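PDB 5LVA: NAD(P)H-FMN oxidoreductase from Bacillus subtilis, which binds flavin mononucleotide and probably works as an NAD(P)H-dependent flavin reductase of the flavodoxin-like fold. Local coordinates for residues Val16-Phe21 with Val61-Leu66; Val105-Pro110 with Val147-Gly152. All coordinates share one frame; numbering follows the deposited sequence.

Both contacts lie at the FMN end of one parallel sheet, about 10 Å apart, centre to centre. Contact 1 is the more buried. It joins helix 17-23 to strand 59-65 through a side-chain amide pair and serves mainly the phosphate, with Leu66 O reaching the ribityl chain. Contact 2 is partly buried. It joins strand 100-106 to the outermost strand 141-148 and runs on into the loops that follow. Its bonds are between backbone groups, and residues 106-109 serve the ribityl chain and the flavin ring. Strands 59-65 and 100-106 are neighbours, so the two contacts meet. Leu66 N probably bonds to Ser106 O, and Asn18 ND2 makes a weak hydrogen bond to Ser106 OG.

Contact 1. Residues Val16-Phe21 with Val61-Leu66; sequences VVNRAF and VFQFPL. With FMN (flavin mononucleotide), chain C.
The phosphate site at the start of helix 17-23 is tied to strand 59-65 by two side-chain amides, those of Asn18 and Gln63. Gln63 NE2 donates to Asn18 OD1 over 3.0 Å. The bond is straight, at 163°. It meets OD1 on a lone pair in the carbonyl plane, and OD1 lies in the amide plane of Gln63. The two amides are nearly coplanar, 26° apart, and the side chains pass each other in opposite directions. Gln63 reaches the helix because CG is anti to its backbone N (chi1 -176°) and the chain beyond is extended. A second, weak bond runs from NE2 to Asn18 O. Gln63 OE1 is held by Tyr166. Phe21 CB packs on NE2 at 3.7 Å.

With OD1 turned to the strand, Asn18 ND2 faces the FMN phosphate and donates to O3P. Asn18 N bonds to O3P too, at 2.9 Å. Val16 N and Val17 N both donate to O2P, the latter over 2.7 Å. Farther along 61-66, Pro65 CB lies 3.5 Å from FMN C4', and Leu66 O accepts from O2'. With an alanine in place of Asn18, Gln63 NE2 would probably keep just the weak bond to the backbone O, and O3P would lose one of its donors. Backbone N-H groups at a helix start, gripping the FMN phosphate beside a strand of the parallel sheet, are typical of the flavodoxin-like fold.

Contact 2. Residues Val105-Pro110 with Val147-Gly152; sequences VSAGAP and VFYQAG. With FMN (flavin mononucleotide), chain C.
Ala107 and Ala151 meet beside the ribityl chain of FMN: Ala151 N donates to Ala107 O over 2.9 Å, from a point tilted off the carbonyl plane. The loop so held presents its N-H groups to FMN. Gly108 N bonds to N1 and Ala109 N to O2, both at 3.0 Å. Ser106 OG bonds to O4'; it sits between the backbone N and the carbonyl carbon (chi1 59°), which brings it to the ribityl chain.

Further out, Gln150 N donates to Ala109 O from above the carbonyl plane. The same oxygen lies at the edge of the Tyr149 ring, 3.5 Å from Tyr149 CB. Gln150 bends back so that OE1 rests on Pro110 CG. A water bridges Gly108 O and Ala151 O.

Behind the loops is a parallel ladder. Phe148 N bonds to Val105 O at 3.0 Å, and Ala107 N to Phe148 O at 2.7 Å. Val105 and Val147 lie side by side on one face of the sheet, next to Phe64 and helix 124-127. Ser106 and Phe148 point to the other face, where Val17 of helix 17-23 packs on both.

Contact 1. Residues Val16-Phe21 with Val61-Leu66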
loop_
_atom_site.group_PDB
_atom_site.type_symbol
_atom_site.label_atom_id
_atom_site.label_comp_id
_atom_site.label_asym_id
_atom_site.label_seq_id
_atom_site.Cartn_x
_atom_site.Cartn_y
_atom_site.Cartn_z
ATOM N N VAL A 16 1.537 -6.844 14.107
ATOM C CA VAL A 16 1.948 -8.224 13.949
ATOM C C VAL A 16 2.172 -8.568 12.485
ATOM O O VAL A 16 3.265 -8.981 12.112
ATOM C CB VAL A 16 0.921 -9.196 14.569
ATOM C CG1 VAL A 16 1.174 -10.604 14.113
ATOM C CG2 VAL A 16 0.994 -9.128 16.071
ATOM N N VAL A 17 1.143 -8.380 11.659
ATOM C CA VAL A 17 1.164 -8.826 10.267
ATOM C C VAL A 17 2.028 -7.958 9.364
ATOM O O VAL A 17 2.913 -8.449 8.668
ATOM C CB VAL A 17 -0.248 -8.859 9.669
ATOM C CG1 VAL A 17 -0.195 -9.312 8.204
ATOM C CG2 VAL A 17 -1.144 -9.760 10.485
ATOM N N ASN A 18 1.761 -6.662 9.368
ATOM C CA ASN A 18 2.491 -5.746 8.514
ATOM C C ASN A 18 3.955 -5.680 8.865
ATOM O O ASN A 18 4.803 -5.535 7.987
ATOM C CB ASN A 18 1.864 -4.369 8.583
ATOM C CG ASN A 18 0.666 -4.253 7.676
ATOM O OD1 ASN A 18 0.809 -4.029 6.479
ATOM N ND2 ASN A 18 -0.518 -4.434 8.231
ATOM N N ARG A 19 4.244 -5.816 10.152
ATOM C CA ARG A 19 5.616 -5.896 10.635
ATOM C C ARG A 19 6.351 -7.084 10.001
ATOM O O ARG A 19 7.459 -6.949 9.485
ATOM C CB ARG A 19 5.613 -6.005 12.154
ATOM C CG ARG A 19 6.971 -6.073 12.789
ATOM C CD ARG A 19 7.837 -4.932 12.329
ATOM N NE ARG A 19 8.871 -4.625 13.306
ATOM C CZ ARG A 19 9.695 -3.586 13.218
ATOM N NH1 ARG A 19 9.607 -2.758 12.179
ATOM N NH2 ARG A 19 10.613 -3.379 14.162
ATOM N N ALA A 20 5.709 -8.244 10.025
ATOM C CA ALA A 20 6.269 -9.446 9.426
ATOM C C ALA A 20 6.482 -9.302 7.923
ATOM O O ALA A 20 7.453 -9.812 7.369
ATOM C CB ALA A 20 5.375 -10.625 9.700
ATOM N N PHE A 21 5.560 -8.621 7.265
ATOM C CA PHE A 21 5.646 -8.425 5.830
ATOM C C PHE A 21 6.796 -7.492 5.512
ATOM O O PHE A 21 7.619 -7.774 4.649
ATOM C CB PHE A 21 4.335 -7.861 5.272
ATOM C CG PHE A 21 3.218 -8.849 5.216
ATOM C CD1 PHE A 21 3.378 -10.133 5.693
ATOM C CD2 PHE A 21 2.006 -8.497 4.660
ATOM C CE1 PHE A 21 2.351 -11.035 5.640
ATOM C CE2 PHE A 21 0.974 -9.400 4.597
ATOM C CZ PHE A 21 1.147 -10.668 5.085
ATOM N N VAL A 61 4.209 1.091 -3.814
ATOM C CA VAL A 61 3.385 0.141 -3.083
ATOM C C VAL A 61 2.848 0.761 -1.815
ATOM O O VAL A 61 3.609 1.163 -0.956
ATOM C CB VAL A 61 4.177 -1.119 -2.724
ATOM C CG1 VAL A 61 3.348 -2.044 -1.881
ATOM C CG2 VAL A 61 4.651 -1.820 -3.983
ATOM N N PHE A 62 1.533 0.843 -1.700
ATOM C CA PHE A 62 0.913 1.345 -0.485
ATOM C C PHE A 62 0.552 0.173 0.414
ATOM O O PHE A 62 -0.309 -0.632 0.075
ATOM C CB PHE A 62 -0.318 2.185 -0.813
ATOM C CG PHE A 62 -0.023 3.381 -1.674
ATOM C CD1 PHE A 62 0.015 3.270 -3.055
ATOM C CD2 PHE A 62 0.229 4.612 -1.103
ATOM C CE1 PHE A 62 0.293 4.372 -3.849
ATOM C CE2 PHE A 62 0.516 5.716 -1.885
ATOM C CZ PHE A 62 0.539 5.596 -3.261
ATOM N N GLN A 63 1.243 0.063 1.547
ATOM C CA GLN A 63 1.035 -1.037 2.474
ATOM C C GLN A 63 0.352 -0.544 3.731
ATOM O O GLN A 63 0.831 0.376 4.372
ATOM C CB GLN A 63 2.356 -1.709 2.822
ATOM C CG GLN A 63 2.207 -2.931 3.701
ATOM C CD GLN A 63 3.530 -3.548 4.117
ATOM O OE1 GLN A 63 4.538 -3.432 3.431
ATOM N NE2 GLN A 63 3.521 -4.224 5.248
ATOM N N PHE A 64 -0.771 -1.155 4.086
ATOM C CA PHE A 64 -1.511 -0.724 5.257
ATOM C C PHE A 64 -2.451 -1.802 5.731
ATOM O O PHE A 64 -2.734 -2.728 4.997
ATOM C CB PHE A 64 -2.288 0.567 4.961
ATOM C CG PHE A 64 -3.202 0.495 3.753
ATOM C CD1 PHE A 64 -2.736 0.831 2.494
ATOM C CD2 PHE A 64 -4.534 0.130 3.891
ATOM C CE1 PHE A 64 -3.565 0.785 1.414
ATOM C CE2 PHE A 64 -5.363 0.084 2.812
ATOM C CZ PHE A 64 -4.884 0.407 1.569
ATOM N N PRO A 65 -2.902 -1.716 6.985
ATOM C CA PRO A 65 -3.986 -2.603 7.390
ATOM C C PRO A 65 -5.318 -2.036 6.934
ATOM O O PRO A 65 -5.464 -0.819 6.867
ATOM C CB PRO A 65 -3.886 -2.609 8.912
ATOM C CG PRO A 65 -3.341 -1.280 9.235
ATOM C CD PRO A 65 -2.348 -0.983 8.138
ATOM N N LEU A 66 -6.267 -2.908 6.623
ATOM C CA LEU A 66 -7.611 -2.489 6.300
ATOM C C LEU A 66 -8.319 -2.008 7.546
ATOM O O LEU A 66 -8.625 -2.796 8.437
ATOM C CB LEU A 66 -8.403 -3.632 5.669
ATOM C CG LEU A 66 -9.665 -3.260 4.903
ATOM C CD1 LEU A 66 -9.273 -2.505 3.656
ATOM C CD2 LEU A 66 -10.448 -4.496 4.564
HETATM N N1 FMN C . -10.483 -5.928 9.266
HETATM C C2 FMN C . -11.318 -6.143 8.186
HETATM O O2 FMN C . -11.328 -7.230 7.617
HETATM N N3 FMN C . -12.141 -5.147 7.725
HETATM C C4 FMN C . -12.157 -3.925 8.336
HETATM O O4 FMN C . -12.904 -3.064 7.886
HETATM C C4A FMN C . -11.322 -3.697 9.434
HETATM N N5 FMN C . -11.315 -2.479 10.064
HETATM C C5A FMN C . -10.495 -2.245 11.142
HETATM C C6 FMN C . -10.511 -1.001 11.752
HETATM C C7 FMN C . -9.693 -0.722 12.826
HETATM C C7M FMN C . -9.739 0.641 13.461
HETATM C C8 FMN C . -8.845 -1.725 13.301
HETATM C C8M FMN C . -7.935 -1.471 14.465
HETATM C C9 FMN C . -8.834 -2.972 12.689
HETATM C C9A FMN C . -9.647 -3.239 11.601
HETATM N N10 FMN C . -9.649 -4.482 10.981
HETATM C C10 FMN C . -10.482 -4.703 9.895
HETATM C "C1'" FMN C . -8.709 -5.563 11.437
HETATM C "C2'" FMN C . -7.386 -5.222 10.706
HETATM O "O2'" FMN C . -7.557 -5.225 9.292
HETATM C "C3'" FMN C . -6.146 -6.027 11.132
HETATM O "O3'" FMN C . -5.922 -5.673 12.474
HETATM C "C4'" FMN C . -4.926 -5.669 10.260
HETATM O "O4'" FMN C . -5.259 -5.892 8.925
HETATM C "C5'" FMN C . -3.613 -6.422 10.434
HETATM O "O5'" FMN C . -2.956 -5.971 11.588
HETATM P P FMN C . -1.392 -5.641 11.788
HETATM O O1P FMN C . -1.443 -4.377 12.565
HETATM O O2P FMN C . -0.769 -6.768 12.538
HETATM O O3P FMN C . -0.579 -5.369 10.573
#

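Contact 2. Residues Val105-Pro110 with Val147-Gly152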
loop_
_atom_site.group_PDB
_atom_site.type_symbol
_atom_site.label_atom_id
_atom_site.label_comp_id
_atom_site.label_asym_id
_atom_site.label_seq_id
_atom_site.Cartn_x
_atom_site.Cartn_y
_atom_site.Cartn_z
ATOM N N VAL A 105 -2.567 -4.995 1.377
ATOM C CA VAL A 105 -3.469 -4.710 2.472
ATOM C C VAL A 105 -3.774 -5.978 3.250
ATOM O O VAL A 105 -3.907 -7.061 2.693
ATOM C CB VAL A 105 -4.776 -4.046 1.951
ATOM C CG1 VAL A 105 -5.494 -4.948 0.956
ATOM C CG2 VAL A 105 -5.697 -3.676 3.085
ATOM N N SER A 106 -3.829 -5.844 4.560
ATOM C CA SER A 106 -4.156 -6.963 5.406
ATOM C C SER A 106 -5.543 -6.748 6.005
ATOM O O SER A 106 -5.911 -5.628 6.339
ATOM C CB SER A 106 -3.101 -7.124 6.495
ATOM O OG SER A 106 -3.019 -5.949 7.271
ATOM N N ALA A 107 -6.320 -7.813 6.137
ATOM C CA ALA A 107 -7.667 -7.659 6.666
ATOM C C ALA A 107 -7.949 -8.690 7.737
ATOM O O ALA A 107 -7.533 -9.831 7.623
ATOM C CB ALA A 107 -8.689 -7.760 5.549
ATOM N N GLY A 108 -8.658 -8.274 8.779
ATOM C CA GLY A 108 -8.993 -9.160 9.875
ATOM C C GLY A 108 -9.941 -10.283 9.506
ATOM O O GLY A 108 -9.779 -11.416 9.950
ATOM N N ALA A 109 -10.926 -9.965 8.678
ATOM C CA ALA A 109 -11.979 -10.904 8.329
ATOM C C ALA A 109 -11.487 -11.973 7.353
ATOM O O ALA A 109 -10.461 -11.806 6.692
ATOM C CB ALA A 109 -13.159 -10.144 7.763
ATOM N N PRO A 110 -12.212 -13.094 7.267
ATOM C CA PRO A 110 -11.777 -14.129 6.335
ATOM C C PRO A 110 -12.070 -13.737 4.892
ATOM O O PRO A 110 -12.858 -12.829 4.660
ATOM C CB PRO A 110 -12.611 -15.342 6.740
ATOM C CG PRO A 110 -13.304 -14.958 7.990
ATOM C CD PRO A 110 -13.424 -13.495 7.987
ATOM N N VAL A 147 -3.298 -9.102 -0.884
ATOM C CA VAL A 147 -4.279 -9.111 0.173
ATOM C C VAL A 147 -4.038 -10.278 1.104
ATOM O O VAL A 147 -3.858 -11.396 0.658
ATOM C CB VAL A 147 -5.702 -9.200 -0.387
ATOM C CG1 VAL A 147 -6.708 -8.906 0.696
ATOM C CG2 VAL A 147 -5.876 -8.234 -1.527
ATOM N N PHE A 148 -4.034 -10.011 2.402
ATOM C CA PHE A 148 -3.889 -11.078 3.367
ATOM C C PHE A 148 -5.060 -11.033 4.311
ATOM O O PHE A 148 -5.316 -10.015 4.946
ATOM C CB PHE A 148 -2.567 -10.969 4.127
ATOM C CG PHE A 148 -2.253 -12.169 4.972
ATOM C CD1 PHE A 148 -1.776 -13.324 4.404
ATOM C CD2 PHE A 148 -2.445 -12.140 6.330
ATOM C CE1 PHE A 148 -1.481 -14.418 5.174
ATOM C CE2 PHE A 148 -2.158 -13.239 7.098
ATOM C CZ PHE A 148 -1.677 -14.379 6.512
ATOM N N TYR A 149 -5.774 -12.148 4.378
ATOM C CA TYR A 149 -6.989 -12.252 5.162
ATOM C C TYR A 149 -6.720 -12.956 6.480
ATOM O O TYR A 149 -5.675 -13.566 6.645
ATOM C CB TYR A 149 -8.065 -13.010 4.375
ATOM C CG TYR A 149 -8.502 -12.368 3.070
ATOM C CD1 TYR A 149 -9.481 -11.393 3.056
ATOM C CD2 TYR A 149 -7.947 -12.755 1.863
ATOM C CE1 TYR A 149 -9.890 -10.815 1.887
ATOM C CE2 TYR A 149 -8.338 -12.172 0.690
ATOM C CZ TYR A 149 -9.320 -11.205 0.707
ATOM O OH TYR A 149 -9.746 -10.629 -0.460
ATOM N N GLN A 150 -7.670 -12.877 7.406
ATOM C CA GLN A 150 -7.547 -13.540 8.696
ATOM C C GLN A 150 -6.339 -13.005 9.461
ATOM O O GLN A 150 -5.740 -13.706 10.259
ATOM C CB GLN A 150 -7.426 -15.054 8.519
ATOM C CG GLN A 150 -8.720 -15.794 8.307
ATOM C CD GLN A 150 -9.385 -16.160 9.599
ATOM O OE1 GLN A 150 -10.472 -15.680 9.918
ATOM N NE2 GLN A 150 -8.734 -17.015 10.363
ATOM N N ALA A 151 -6.000 -11.754 9.191
ATOM C CA ALA A 151 -4.818 -11.121 9.741
ATOM C C ALA A 151 -4.875 -11.015 11.268
ATOM O O ALA A 151 -5.821 -10.473 11.830
ATOM C CB ALA A 151 -4.637 -9.752 9.112
ATOM N N GLY A 152 -3.861 -11.560 11.932
ATOM C CA GLY A 152 -3.840 -11.602 13.385
ATOM C C GLY A 152 -4.253 -12.923 14.013
ATOM O O GLY A 152 -3.785 -13.268 15.086
HETATM N N1 FMN C . -10.483 -5.928 9.266
HETATM C C2 FMN C . -11.318 -6.143 8.186
HETATM O O2 FMN C . -11.328 -7.230 7.617
HETATM N N3 FMN C . -12.141 -5.147 7.725
HETATM C C4 FMN C . -12.157 -3.925 8.336
HETATM O O4 FMN C . -12.904 -3.064 7.886
HETATM C C4A FMN C . -11.322 -3.697 9.434
HETATM N N5 FMN C . -11.315 -2.479 10.064
HETATM C C5A FMN C . -10.495 -2.245 11.142
HETATM C C6 FMN C . -10.511 -1.001 11.752
HETATM C C7 FMN C . -9.693 -0.722 12.826
HETATM C C7M FMN C . -9.739 0.641 13.461
HETATM C C8 FMN C . -8.845 -1.725 13.301
HETATM C C8M FMN C . -7.935 -1.471 14.465
HETATM C C9 FMN C . -8.834 -2.972 12.689
HETATM C C9A FMN C . -9.647 -3.239 11.601
HETATM N N10 FMN C . -9.649 -4.482 10.981
HETATM C C10 FMN C . -10.482 -4.703 9.895
HETATM C "C1'" FMN C . -8.709 -5.563 11.437
HETATM C "C2'" FMN C . -7.386 -5.222 10.706
HETATM O "O2'" FMN C . -7.557 -5.225 9.292
HETATM C "C3'" FMN C . -6.146 -6.027 11.132
HETATM O "O3'" FMN C . -5.922 -5.673 12.474
HETATM C "C4'" FMN C . -4.926 -5.669 10.260
HETATM O "O4'" FMN C . -5.259 -5.892 8.925
HETATM C "C5'" FMN C . -3.613 -6.422 10.434
HETATM O "O5'" FMN C . -2.956 -5.971 11.588
HETATM P P FMN C . -1.392 -5.641 11.788
HETATM O O1P FMN C . -1.443 -4.377 12.565
HETATM O O2P FMN C . -0.769 -6.768 12.538
HETATM O O3P FMN C . -0.579 -5.369 10.573
HETATM O O HOH W 1 -8.073 -11.875 12.558
#